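Local coordinates for protein allantoin racemase (Pseudomonas fluorescens, PDB 5LG5) that racemises allantoin and probably also interconverts the D and L forms of other 5-monosubstituted hydantoins, at residues 4-9 with 33-38; 48-53 with 76-81; 72-77 with 93-98. All blocks are in the same frame, centred on the assembly; numbering follows the deposited sequence.

Contact 1 (4-9 with 33-38)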
ATOM      1  N   LEU E   4      -9.245   0.592 -34.620  1.00 14.07           N
ATOM      2  CA  LEU E   4     -10.587   1.016 -34.233  1.00 16.42           C
ATOM      3  C   LEU E   4     -10.463   1.900 -33.012  1.00 16.62           C
ATOM      4  O   LEU E   4      -9.730   1.580 -32.079  1.00 12.01           O
ATOM      5  CB  LEU E   4     -11.521  -0.161 -33.918  1.00 14.56           C
ATOM      6  CG  LEU E   4     -12.109  -1.079 -35.000  1.00 19.65           C
ATOM      7  CD1 LEU E   4     -11.354  -1.029 -36.310  1.00 20.81           C
ATOM      8  CD2 LEU E   4     -12.263  -2.508 -34.503  1.00 18.34           C
ATOM      9  N   VAL E   5     -11.136   3.043 -33.066  1.00 11.93           N
ATOM     10  CA  VAL E   5     -11.216   3.953 -31.953  1.00 12.83           C
ATOM     11  C   VAL E   5     -12.682   4.029 -31.569  1.00 14.70           C
ATOM     12  O   VAL E   5     -13.485   4.600 -32.297  1.00 15.63           O
ATOM     13  CB  VAL E   5     -10.651   5.313 -32.348  1.00 13.66           C
ATOM     14  CG1 VAL E   5     -10.649   6.264 -31.159  1.00 15.45           C
ATOM     15  CG2 VAL E   5      -9.236   5.121 -32.879  1.00 13.72           C
ATOM     16  N   VAL E   6     -13.037   3.413 -30.444  1.00 15.69           N
ATOM     17  CA  VAL E   6     -14.439   3.212 -30.110  1.00 10.54           C
ATOM     18  C   VAL E   6     -14.898   4.148 -29.009  1.00 11.97           C
ATOM     19  O   VAL E   6     -14.352   4.164 -27.906  1.00 15.28           O
ATOM     20  CB  VAL E   6     -14.706   1.753 -29.700  1.00 12.10           C
ATOM     21  CG1 VAL E   6     -16.195   1.498 -29.615  1.00 10.80           C
ATOM     22  CG2 VAL E   6     -14.078   0.812 -30.709  1.00 13.28           C
ATOM     23  N   ASN E   7     -15.883   4.966 -29.336  1.00 12.23           N
ATOM     24  CA  ASN E   7     -16.506   5.841 -28.363  1.00 13.03           C
ATOM     25  C   ASN E   7     -17.202   4.945 -27.344  1.00 14.74           C
ATOM     26  O   ASN E   7     -17.686   3.862 -27.698  1.00 15.18           O
ATOM     27  CB  ASN E   7     -17.507   6.732 -29.091  1.00 17.27           C
ATOM     28  CG  ASN E   7     -18.051   7.862 -28.232  1.00 16.91           C
ATOM     29  OD1 ASN E   7     -17.734   7.990 -27.045  1.00 14.61           O
ATOM     30  ND2 ASN E   7     -18.908   8.678 -28.838  1.00 14.50           N
ATOM     31  N   VAL E   8     -17.253   5.353 -26.083  1.00 15.23           N
ATOM     32  CA  VAL E   8     -17.938   4.524 -25.097  1.00 12.55           C
ATOM     33  C   VAL E   8     -19.404   4.911 -25.060  1.00 16.50           C
ATOM     34  O   VAL E   8     -20.258   4.128 -24.610  1.00 17.29           O
ATOM     35  CB  VAL E   8     -17.337   4.648 -23.684  1.00 14.94           C
ATOM     36  CG1 VAL E   8     -15.981   3.923 -23.612  1.00 14.76           C
ATOM     37  CG2 VAL E   8     -17.187   6.121 -23.298  1.00 16.20           C
ATOM     38  N   ASN E   9     -19.698   6.113 -25.546  1.00 14.60           N
ATOM     39  CA  ASN E   9     -21.080   6.573 -25.588  1.00 14.35           C
ATOM     40  C   ASN E   9     -21.665   6.529 -26.993  1.00 16.08           C
ATOM     41  O   ASN E   9     -20.971   6.193 -27.956  1.00 17.35           O
ATOM     42  CB  ASN E   9     -21.249   7.966 -24.933  1.00 14.17           C
ATOM     43  CG  ASN E   9     -20.627   9.095 -25.739  1.00 16.45           C
ATOM     44  OD1 ASN E   9     -20.977   9.308 -26.907  1.00 17.07           O
ATOM     45  ND2 ASN E   9     -19.759   9.884 -25.091  1.00 12.76           N
ATOM     46  N   VAL E  33     -10.372   4.080 -37.685  1.00 19.34           N
ATOM     47  CA  VAL E  33     -11.802   3.890 -37.859  1.00 18.32           C
ATOM     48  C   VAL E  33     -12.557   4.155 -36.571  1.00 15.13           C
ATOM     49  O   VAL E  33     -12.455   3.403 -35.607  1.00 15.88           O
ATOM     50  CB  VAL E  33     -12.117   2.490 -38.353  1.00 19.17           C
ATOM     51  CG1 VAL E  33     -13.613   2.331 -38.508  1.00 17.69           C
ATOM     52  CG2 VAL E  33     -11.393   2.243 -39.672  1.00 18.14           C
ATOM     53  N   GLY E  34     -13.326   5.232 -36.561  1.00 16.73           N
ATOM     54  CA  GLY E  34     -14.108   5.585 -35.391  1.00 15.68           C
ATOM     55  C   GLY E  34     -15.422   4.842 -35.338  1.00 18.95           C
ATOM     56  O   GLY E  34     -16.189   4.858 -36.303  1.00 18.31           O
ATOM     57  N   LEU E  35     -15.688   4.180 -34.215  1.00 16.91           N
ATOM     58  CA  LEU E  35     -16.929   3.421 -34.067  1.00 12.09           C
ATOM     59  C   LEU E  35     -17.785   3.947 -32.926  1.00 14.42           C
ATOM     60  O   LEU E  35     -17.278   4.289 -31.855  1.00 17.89           O
ATOM     61  CB  LEU E  35     -16.631   1.939 -33.857  1.00 13.29           C
ATOM     62  CG  LEU E  35     -15.849   1.233 -34.959  1.00 19.64           C
ATOM     63  CD1 LEU E  35     -15.653  -0.212 -34.574  1.00 14.67           C
ATOM     64  CD2 LEU E  35     -16.603   1.350 -36.300  1.00 14.39           C
ATOM     65  N   THR E  36     -19.090   4.005 -33.169  1.00 16.12           N
ATOM     66  CA  THR E  36     -20.065   4.346 -32.141  1.00 16.43           C
ATOM     67  C   THR E  36     -20.836   3.076 -31.806  1.00 18.24           C
ATOM     68  O   THR E  36     -21.313   2.395 -32.710  1.00 21.24           O
ATOM     69  CB  THR E  36     -21.038   5.432 -32.638  1.00 22.13           C
ATOM     70  OG1 THR E  36     -20.292   6.580 -33.078  1.00 18.41           O
ATOM     71  CG2 THR E  36     -22.001   5.845 -31.523  1.00 20.08           C
ATOM     72  N   PRO E  37     -20.941   2.730 -30.509  1.00 18.29           N
ATOM     73  CA  PRO E  37     -21.658   1.501 -30.133  1.00 16.47           C
ATOM     74  C   PRO E  37     -23.111   1.529 -30.592  1.00 19.03           C
ATOM     75  O   PRO E  37     -23.649   2.621 -30.748  1.00 18.57           O
ATOM     76  CB  PRO E  37     -21.612   1.523 -28.597  1.00 15.89           C
ATOM     77  CG  PRO E  37     -20.405   2.359 -28.266  1.00 18.19           C
ATOM     78  CD  PRO E  37     -20.371   3.422 -29.341  1.00 16.27           C
ATOM     79  N   TYR E  38     -23.732   0.366 -30.779  1.00 16.61           N
ATOM     80  CA  TYR E  38     -25.106   0.309 -31.275  1.00 20.74           C
ATOM     81  C   TYR E  38     -26.107   0.650 -30.178  1.00 23.18           C
ATOM     82  O   TYR E  38     -27.276   0.927 -30.457  1.00 23.82           O
ATOM     83  CB  TYR E  38     -25.430  -1.080 -31.823  1.00 16.96           C
ATOM     84  CG  TYR E  38     -24.644  -1.476 -33.044  1.00 18.57           C
ATOM     85  CD1 TYR E  38     -24.198  -2.781 -33.198  1.00 22.01           C
ATOM     86  CD2 TYR E  38     -24.357  -0.558 -34.046  1.00 19.82           C
ATOM     87  CE1 TYR E  38     -23.484  -3.164 -34.307  1.00 23.32           C
ATOM     88  CE2 TYR E  38     -23.632  -0.934 -35.170  1.00 16.90           C
ATOM     89  CZ  TYR E  38     -23.204  -2.240 -35.290  1.00 20.91           C
ATOM     90  OH  TYR E  38     -22.483  -2.642 -36.389  1.00 26.10           O
TER
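A parallel strand pair of the beta-alpha-beta unit made by strand 2-7, helix 12-25 and strand 31-35 sets L4, V5 and V6 beside V33, G34 and L35. V5 is gripped from both its backbone ends: its N donates to V33 O at 2.9 Å, and its O accepts from L35 N at 3.0 Å, the donor tilted out of the carbonyl plane. N7 N then reaches L35 O, also 3.0 Å away, and here the donor lies almost in line with the C=O bond. On the sheet face carrying L4, V6, V33 and L35, the two leucines cross obliquely. L4 CG meets L35 CD1 at 3.7 Å, while L4 CD1 runs alongside V33 and touches its CB at 4.1 Å. The short axes diverge by 23°, and strand 2-7 has strand 70-74 as its other neighbour in the four-stranded parallel sheet of this Asp/Glu/hydantoin racemase fold, with the V5 side chain packing on I18 of helix 12-25. Beyond L35 the two segments stay in touch through P37, which meets two backbone carbonyls: its CG lies 3.2 Å from N7 O and its CD 3.2 Å from N9 O. An alanine here would keep CB but lose CG and CD, and would probably leave a gap beside these two carbonyl oxygens and set the backbone at this position free to turn. The N7 side chain, with CG anti to the backbone N (chi1 -170°), brings OD1 back over the following turn, where it accepts from N9 N at 3.1 Å in an Asx turn; the donor stands above the amide plane. N7 ND2 and T36 OG1 both hydrogen-bond T15 OG1, tying the two segments to the start of helix 12-25, and N9 OD1 takes the backbone N of T11.

Contact 2 (48-53 with 76-81)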
ATOM      1  N   PHE E  48     -23.665   2.402 -13.731  1.00 10.16           N
ATOM      2  CA  PHE E  48     -24.616   1.712 -14.592  1.00 11.92           C
ATOM      3  C   PHE E  48     -24.270   1.987 -16.051  1.00 10.69           C
ATOM      4  O   PHE E  48     -24.147   1.063 -16.859  1.00 10.25           O
ATOM      5  CB  PHE E  48     -26.056   2.156 -14.295  1.00 11.53           C
ATOM      6  CG  PHE E  48     -27.018   1.890 -15.428  1.00 15.26           C
ATOM      7  CD1 PHE E  48     -27.379   0.592 -15.759  1.00 14.30           C
ATOM      8  CD2 PHE E  48     -27.541   2.944 -16.175  1.00 13.99           C
ATOM      9  CE1 PHE E  48     -28.266   0.342 -16.808  1.00 15.88           C
ATOM     10  CE2 PHE E  48     -28.423   2.709 -17.224  1.00 20.56           C
ATOM     11  CZ  PHE E  48     -28.787   1.398 -17.543  1.00 18.60           C
ATOM     12  N   GLU E  49     -24.093   3.261 -16.384  1.00 12.15           N
ATOM     13  CA  GLU E  49     -23.770   3.636 -17.766  1.00 12.99           C
ATOM     14  C   GLU E  49     -22.416   3.060 -18.194  1.00 11.11           C
ATOM     15  O   GLU E  49     -22.246   2.656 -19.345  1.00  9.64           O
ATOM     16  CB  GLU E  49     -23.822   5.166 -17.928  1.00 11.95           C
ATOM     17  CG  GLU E  49     -25.226   5.742 -17.695  1.00 13.24           C
ATOM     18  CD  GLU E  49     -25.242   7.247 -17.494  1.00 18.33           C
ATOM     19  OE1 GLU E  49     -24.172   7.884 -17.572  1.00 19.49           O
ATOM     20  OE2 GLU E  49     -26.335   7.795 -17.245  1.00 25.06           O
ATOM     21  N   SER E  50     -21.465   2.999 -17.260  1.00  9.58           N
ATOM     22  CA  SER E  50     -20.138   2.456 -17.564  1.00 13.49           C
ATOM     23  C   SER E  50     -20.205   0.964 -17.881  1.00 13.30           C
ATOM     24  O   SER E  50     -19.604   0.494 -18.857  1.00 10.40           O
ATOM     25  CB  SER E  50     -19.156   2.715 -16.420  1.00 12.40           C
ATOM     26  OG  SER E  50     -17.912   2.083 -16.693  1.00 20.39           O
ATOM     27  N   TYR E  51     -20.936   0.224 -17.052  1.00 10.65           N
ATOM     28  CA  TYR E  51     -21.135  -1.206 -17.295  1.00 14.29           C
ATOM     29  C   TYR E  51     -21.891  -1.431 -18.594  1.00 12.84           C
ATOM     30  O   TYR E  51     -21.605  -2.360 -19.359  1.00 10.75           O
ATOM     31  CB  TYR E  51     -21.883  -1.840 -16.126  1.00 12.78           C
ATOM     32  CG  TYR E  51     -20.986  -2.217 -14.966  1.00 13.40           C
ATOM     33  CD1 TYR E  51     -19.875  -3.030 -15.159  1.00 14.97           C
ATOM     34  CD2 TYR E  51     -21.233  -1.736 -13.689  1.00 13.41           C
ATOM     35  CE1 TYR E  51     -19.050  -3.381 -14.102  1.00 13.78           C
ATOM     36  CE2 TYR E  51     -20.405  -2.076 -12.614  1.00 14.48           C
ATOM     37  CZ  TYR E  51     -19.317  -2.898 -12.832  1.00 17.32           C
ATOM     38  OH  TYR E  51     -18.496  -3.244 -11.782  1.00 18.67           O
ATOM     39  N   LEU E  52     -22.866  -0.564 -18.840  1.00 13.18           N
ATOM     40  CA  LEU E  52     -23.591  -0.593 -20.097  1.00 10.23           C
ATOM     41  C   LEU E  52     -22.653  -0.322 -21.254  1.00  9.59           C
ATOM     42  O   LEU E  52     -22.685  -1.003 -22.273  1.00 13.09           O
ATOM     43  CB  LEU E  52     -24.712   0.442 -20.062  1.00 13.69           C
ATOM     44  CG  LEU E  52     -25.584   0.513 -21.316  1.00 18.78           C
ATOM     45  CD1 LEU E  52     -26.108  -0.865 -21.671  1.00 15.65           C
ATOM     46  CD2 LEU E  52     -26.721   1.511 -21.071  1.00 16.39           C
ATOM     47  N   ALA E  53     -21.801   0.680 -21.106  1.00  9.56           N
ATOM     48  CA  ALA E  53     -20.857   0.970 -22.172  1.00 11.06           C
ATOM     49  C   ALA E  53     -19.882  -0.196 -22.406  1.00 12.04           C
ATOM     50  O   ALA E  53     -19.533  -0.495 -23.550  1.00 10.45           O
ATOM     51  CB  ALA E  53     -20.104   2.260 -21.864  1.00 12.04           C
ATOM     52  N   TYR E  76     -13.026   7.739 -20.724  1.00 24.88           N
ATOM     53  CA  TYR E  76     -12.196   7.871 -19.540  1.00 27.35           C
ATOM     54  C   TYR E  76     -12.814   7.301 -18.269  1.00 23.43           C
ATOM     55  O   TYR E  76     -13.836   7.794 -17.787  1.00 22.25           O
ATOM     56  CB  TYR E  76     -11.742   9.321 -19.347  1.00 28.42           C
ATOM     57  CG  TYR E  76     -10.349   9.397 -18.796  1.00 24.84           C
ATOM     58  CD1 TYR E  76      -9.257   9.570 -19.642  1.00 27.62           C
ATOM     59  CD2 TYR E  76     -10.108   9.213 -17.434  1.00 23.54           C
ATOM     60  CE1 TYR E  76      -7.964   9.612 -19.141  1.00 24.79           C
ATOM     61  CE2 TYR E  76      -8.828   9.254 -16.921  1.00 22.74           C
ATOM     62  CZ  TYR E  76      -7.755   9.452 -17.779  1.00 26.85           C
ATOM     63  OH  TYR E  76      -6.473   9.484 -17.258  1.00 30.18           O
ATOM     64  N   GLY E  77     -12.213   6.223 -17.765  1.00 26.72           N
ATOM     65  CA  GLY E  77     -12.621   5.654 -16.492  1.00 21.92           C
ATOM     66  C   GLY E  77     -13.775   4.671 -16.594  1.00 25.19           C
ATOM     67  O   GLY E  77     -14.437   4.388 -15.594  1.00 23.17           O
ATOM     68  N   GLU E  78     -14.051   4.187 -17.803  1.00 22.48           N
ATOM     69  CA  GLU E  78     -15.082   3.160 -17.990  1.00 25.29           C
ATOM     70  C   GLU E  78     -14.568   1.737 -17.945  1.00 18.47           C
ATOM     71  O   GLU E  78     -13.388   1.468 -18.149  1.00 19.35           O
ATOM     72  CB  GLU E  78     -15.887   3.361 -19.281  1.00 24.91           C
ATOM     73  CG  GLU E  78     -16.835   4.515 -19.225  1.00 26.80           C
ATOM     74  CD  GLU E  78     -16.140   5.849 -19.271  1.00 34.08           C
ATOM     75  OE1 GLU E  78     -15.117   5.944 -19.988  1.00 35.70           O
ATOM     76  OE2 GLU E  78     -16.611   6.795 -18.586  1.00 36.88           O
ATOM     77  N   HIS E  79     -15.500   0.828 -17.703  1.00 19.58           N
ATOM     78  CA  HIS E  79     -15.206  -0.582 -17.685  1.00 16.75           C
ATOM     79  C   HIS E  79     -15.147  -1.108 -19.104  1.00 17.72           C
ATOM     80  O   HIS E  79     -15.557  -0.429 -20.055  1.00 17.50           O
ATOM     81  CB  HIS E  79     -16.301  -1.325 -16.934  1.00 19.97           C
ATOM     82  CG  HIS E  79     -16.296  -1.086 -15.456  1.00 20.96           C
ATOM     83  ND1 HIS E  79     -15.294  -1.533 -14.636  1.00 22.48           N
ATOM     84  CD2 HIS E  79     -17.209  -0.480 -14.649  1.00 20.49           C
ATOM     85  CE1 HIS E  79     -15.567  -1.201 -13.379  1.00 24.94           C
ATOM     86  NE2 HIS E  79     -16.720  -0.563 -13.369  1.00 24.84           N
ATOM     87  N   GLY E  80     -14.631  -2.329 -19.236  1.00 16.10           N
ATOM     88  CA  GLY E  80     -14.761  -3.086 -20.462  1.00 16.12           C
ATOM     89  C   GLY E  80     -13.481  -3.531 -21.136  1.00 18.71           C
ATOM     90  O   GLY E  80     -13.486  -4.541 -21.840  1.00 18.33           O
ATOM     91  N   ARG E  81     -12.389  -2.805 -20.905  1.00 20.18           N
ATOM     92  CA  ARG E  81     -11.117  -3.112 -21.554  1.00 17.29           C
ATOM     93  C   ARG E  81     -10.741  -4.591 -21.440  1.00 14.49           C
ATOM     94  O   ARG E  81     -10.362  -5.218 -22.429  1.00 13.16           O
ATOM     95  CB  ARG E  81      -9.975  -2.254 -20.986  1.00 19.66           C
ATOM     96  CG  ARG E  81      -8.593  -2.863 -21.269  1.00 18.41           C
ATOM     97  CD  ARG E  81      -7.457  -2.082 -20.680  1.00 24.65           C
ATOM     98  NE  ARG E  81      -7.531  -1.980 -19.221  1.00 19.80           N
ATOM     99  CZ  ARG E  81      -7.245  -2.954 -18.361  1.00 24.33           C
ATOM    100  NH1 ARG E  81      -6.872  -4.156 -18.782  1.00 25.51           N
ATOM    101  NH2 ARG E  81      -7.328  -2.722 -17.059  1.00 26.89           N
TER
HETATM  102  O   HOH W   1     -16.432   2.486 -14.302  1.00 22.40           O
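S50 and Y51, on helix 47-63, meet E78 and H79 in the loop that leads from strand 70-74 to the N-cap of helix 81-87 and opens the crossover of the beta-alpha-beta unit 70-74, 81-87, 92-94. The polar part centres on S50 OG, which, held anti to the backbone N (chi1 175°), faces the H79 amide across the contact. It accepts from H79 N at 2.9 Å, a fairly straight bond of 159°. A water bridges on from it, lying 2.8 Å from S50 OG and donating to G77 O, so the hydroxyl is tied to the loop both directly and through solvent. E78 CB also packs against the hydroxyl, 3.5 Å from S50 OG. The aromatic part is an offset stack of Y51 and H79, planes at 7° and centroids 4.2 Å apart, which limits how far the imidazole can swing. At the far end of the tyrosine, OH bonds to E82 of the second subunit, so the stack lies beside a subunit interface. The overlap is toward the rims, where H79 CD2 sits over one face of the Y51 ring, 3.5 Å from CE1.

Contact 3 (72-77 with 93-98)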
ATOM      1  N   ILE E  72      -8.714   0.909 -29.741  1.00 11.28           N
ATOM      2  CA  ILE E  72      -8.638   1.912 -28.686  1.00  9.72           C
ATOM      3  C   ILE E  72     -10.012   2.133 -28.112  1.00 11.20           C
ATOM      4  O   ILE E  72     -10.957   2.409 -28.863  1.00 11.98           O
ATOM      5  CB  ILE E  72      -8.115   3.266 -29.182  1.00 10.78           C
ATOM      6  CG1 ILE E  72      -6.656   3.175 -29.632  1.00  8.89           C
ATOM      7  CG2 ILE E  72      -8.248   4.307 -28.075  1.00 10.90           C
ATOM      8  CD1 ILE E  72      -6.169   4.459 -30.330  1.00  9.06           C
ATOM      9  N   GLN E  73     -10.136   1.999 -26.794  1.00  9.48           N
ATOM     10  CA  GLN E  73     -11.384   2.332 -26.136  1.00  9.65           C
ATOM     11  C   GLN E  73     -11.318   3.777 -25.654  1.00 15.39           C
ATOM     12  O   GLN E  73     -10.534   4.117 -24.761  1.00 10.28           O
ATOM     13  CB  GLN E  73     -11.703   1.365 -24.992  1.00 12.62           C
ATOM     14  CG  GLN E  73     -12.959   1.761 -24.236  1.00 16.50           C
ATOM     15  CD  GLN E  73     -13.550   0.632 -23.426  1.00 19.16           C
ATOM     16  OE1 GLN E  73     -13.616  -0.510 -23.883  1.00 24.04           O
ATOM     17  NE2 GLN E  73     -13.992   0.944 -22.220  1.00 22.68           N
ATOM     18  N   ALA E  74     -12.138   4.621 -26.275  1.00 13.47           N
ATOM     19  CA  ALA E  74     -12.034   6.063 -26.101  1.00 15.94           C
ATOM     20  C   ALA E  74     -13.061   6.554 -25.109  1.00 19.11           C
ATOM     21  O   ALA E  74     -14.014   7.254 -25.468  1.00 25.28           O
ATOM     22  CB  ALA E  74     -12.206   6.779 -27.433  1.00 19.53           C
ATOM     23  N   GLY E  75     -12.889   6.153 -23.864  1.00 16.73           N
ATOM     24  CA  GLY E  75     -13.697   6.686 -22.788  1.00 16.65           C
ATOM     25  C   GLY E  75     -12.807   6.742 -21.574  1.00 22.54           C
ATOM     26  O   GLY E  75     -11.934   5.883 -21.400  1.00 21.00           O
ATOM     27  N   TYR E  76     -13.026   7.739 -20.724  1.00 24.88           N
ATOM     28  CA  TYR E  76     -12.196   7.871 -19.540  1.00 27.35           C
ATOM     29  C   TYR E  76     -12.814   7.301 -18.269  1.00 23.43           C
ATOM     30  O   TYR E  76     -13.836   7.794 -17.787  1.00 22.25           O
ATOM     31  CB  TYR E  76     -11.742   9.321 -19.347  1.00 28.42           C
ATOM     32  CG  TYR E  76     -10.349   9.397 -18.796  1.00 24.84           C
ATOM     33  CD1 TYR E  76      -9.257   9.570 -19.642  1.00 27.62           C
ATOM     34  CD2 TYR E  76     -10.108   9.213 -17.434  1.00 23.54           C
ATOM     35  CE1 TYR E  76      -7.964   9.612 -19.141  1.00 24.79           C
ATOM     36  CE2 TYR E  76      -8.828   9.254 -16.921  1.00 22.74           C
ATOM     37  CZ  TYR E  76      -7.755   9.452 -17.779  1.00 26.85           C
ATOM     38  OH  TYR E  76      -6.473   9.484 -17.258  1.00 30.18           O
ATOM     39  N   GLY E  77     -12.213   6.223 -17.765  1.00 26.72           N
ATOM     40  CA  GLY E  77     -12.621   5.654 -16.492  1.00 21.92           C
ATOM     41  C   GLY E  77     -13.775   4.671 -16.594  1.00 25.19           C
ATOM     42  O   GLY E  77     -14.437   4.388 -15.594  1.00 23.17           O
ATOM     43  N   VAL E  93      -6.103  -0.680 -26.152  1.00  9.65           N
ATOM     44  CA  VAL E  93      -5.647   0.352 -25.240  1.00  9.50           C
ATOM     45  C   VAL E  93      -6.752   1.327 -24.886  1.00 12.76           C
ATOM     46  O   VAL E  93      -7.474   1.829 -25.750  1.00 12.86           O
ATOM     47  CB  VAL E  93      -4.269   1.014 -25.642  1.00 16.32           C
ATOM     48  CG1 VAL E  93      -3.825   0.633 -27.042  1.00 13.54           C
ATOM     49  CG2 VAL E  93      -4.281   2.520 -25.415  1.00 10.31           C
ATOM     50  N   ASP E  94      -6.933   1.513 -23.590  1.00 12.14           N
ATOM     51  CA  ASP E  94      -7.940   2.429 -23.115  1.00 15.04           C
ATOM     52  C   ASP E  94      -7.281   3.779 -22.928  1.00 13.73           C
ATOM     53  O   ASP E  94      -6.158   3.857 -22.414  1.00 11.48           O
ATOM     54  CB  ASP E  94      -8.544   1.931 -21.811  1.00 14.91           C
ATOM     55  CG  ASP E  94      -9.769   2.693 -21.448  1.00 17.63           C
ATOM     56  OD1 ASP E  94      -9.638   3.866 -21.014  1.00 22.86           O
ATOM     57  OD2 ASP E  94     -10.870   2.143 -21.664  1.00 26.61           O
ATOM     58  N   ILE E  95      -7.973   4.841 -23.322  1.00 10.17           N
ATOM     59  CA  ILE E  95      -7.364   6.174 -23.282  1.00 12.35           C
ATOM     60  C   ILE E  95      -7.012   6.608 -21.865  1.00 11.24           C
ATOM     61  O   ILE E  95      -6.149   7.458 -21.665  1.00 11.58           O
ATOM     62  CB  ILE E  95      -8.233   7.245 -23.974  1.00 11.82           C
ATOM     63  CG1 ILE E  95      -9.519   7.512 -23.181  1.00 15.83           C
ATOM     64  CG2 ILE E  95      -8.536   6.829 -25.419  1.00 13.00           C
ATOM     65  CD1 ILE E  95     -10.382   8.666 -23.764  1.00 17.51           C
ATOM     66  N   THR E  96      -7.683   6.002 -20.890  1.00 13.52           N
ATOM     67  CA  THR E  96      -7.425   6.261 -19.482  1.00 16.15           C
ATOM     68  C   THR E  96      -5.996   5.908 -19.125  1.00 12.57           C
ATOM     69  O   THR E  96      -5.227   6.733 -18.629  1.00 11.81           O
ATOM     70  CB  THR E  96      -8.338   5.389 -18.598  1.00 21.48           C
ATOM     71  OG1 THR E  96      -9.709   5.549 -19.001  1.00 20.52           O
ATOM     72  CG2 THR E  96      -8.168   5.744 -17.127  1.00 17.68           C
ATOM     73  N   GLU E  97      -5.642   4.663 -19.387  1.00 12.09           N
ATOM     74  CA  GLU E  97      -4.312   4.182 -19.083  1.00 12.50           C
ATOM     75  C   GLU E  97      -3.294   4.765 -20.036  1.00  9.88           C
ATOM     76  O   GLU E  97      -2.201   5.133 -19.627  1.00  8.24           O
ATOM     77  CB  GLU E  97      -4.343   2.661 -19.073  1.00 16.74           C
ATOM     78  CG  GLU E  97      -5.280   2.225 -17.961  1.00 18.38           C
ATOM     79  CD  GLU E  97      -6.028   0.953 -18.249  1.00 25.73           C
ATOM     80  OE1 GLU E  97      -7.143   0.816 -17.708  1.00 28.47           O
ATOM     81  OE2 GLU E  97      -5.516   0.103 -19.011  1.00 29.85           O
ATOM     82  N   ALA E  98      -3.689   4.944 -21.290  1.00 11.73           N
ATOM     83  CA  ALA E  98      -2.803   5.597 -22.243  1.00  9.83           C
ATOM     84  C   ALA E  98      -2.393   6.965 -21.709  1.00 10.57           C
ATOM     85  O   ALA E  98      -1.201   7.268 -21.632  1.00  6.89           O
ATOM     86  CB  ALA E  98      -3.478   5.731 -23.591  1.00  8.72           C
TER
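Y76 lays one face of its ring against T96 at the first turn of helix 95-103. T96 CA stands 3.7 Å from the ring centroid, 25° off the normal, a CH-pi contact, and T96 CG2 comes to 3.6 Å from Y76 CE2. The other branch of the threonine turns to the backbone: OG1, anti to the carbonyl carbon (chi1 -52°), accepts from G77 N at 2.9 Å. The same OG1 donates to D94 OD1, 2.6 Å away, meeting that oxygen on its syn side but out of the carboxylate plane, while T96 N comes to OD1 through the anti lone pair. Two donors thus hold one carboxylate oxygen and fix the rotation of D94, whose OD2 lies against the aliphatic part of Q73, 3.3 Å from CG. The Q73 amide is turned 63° from the carboxylate plane and spends its NE2 on H79 O. I72, on the face opposite Q73 and D94, crosses I95 at about a right angle, their CG2 atoms 3.7 Å apart; I95 CG1 also reaches toward the Y76 ring. Helix 201-214 packs against I72 and V93, and strand 2-7 pairs with the other side of strand 70-74. The backbones pair in parallel register: Q73 N donates to V93 O at 2.9 Å and I95 N to Q73 O at 3.0 Å, the second bond made by I95, the first residue of the helix. This is the closing strand pair of the beta-alpha-beta unit 70-74, 81-87, 92-94, ended by an N-cap in which D94 binds T96 N.

How the contacts relate
From the N terminus, contact 1 closes the first loop, bringing strand 31-35 back beside strand 2-7 after helix 12-25. The chain then passes into helix 47-63, and contact 2 closes a second loop, tying that helix to the turn after strand 70-74. Contact 3 opens on the strand leading into that turn, so it overlaps contact 2 at Y76 and G77, and it closes after helix 81-87 on strand 92-94. Contacts 1 and 2 are in series. Strands 2-7 and 70-74 are sheet neighbours, which joins contacts 1 and 3, while the R81 to E97 salt bridge links the helix starts of contacts 2 and 3.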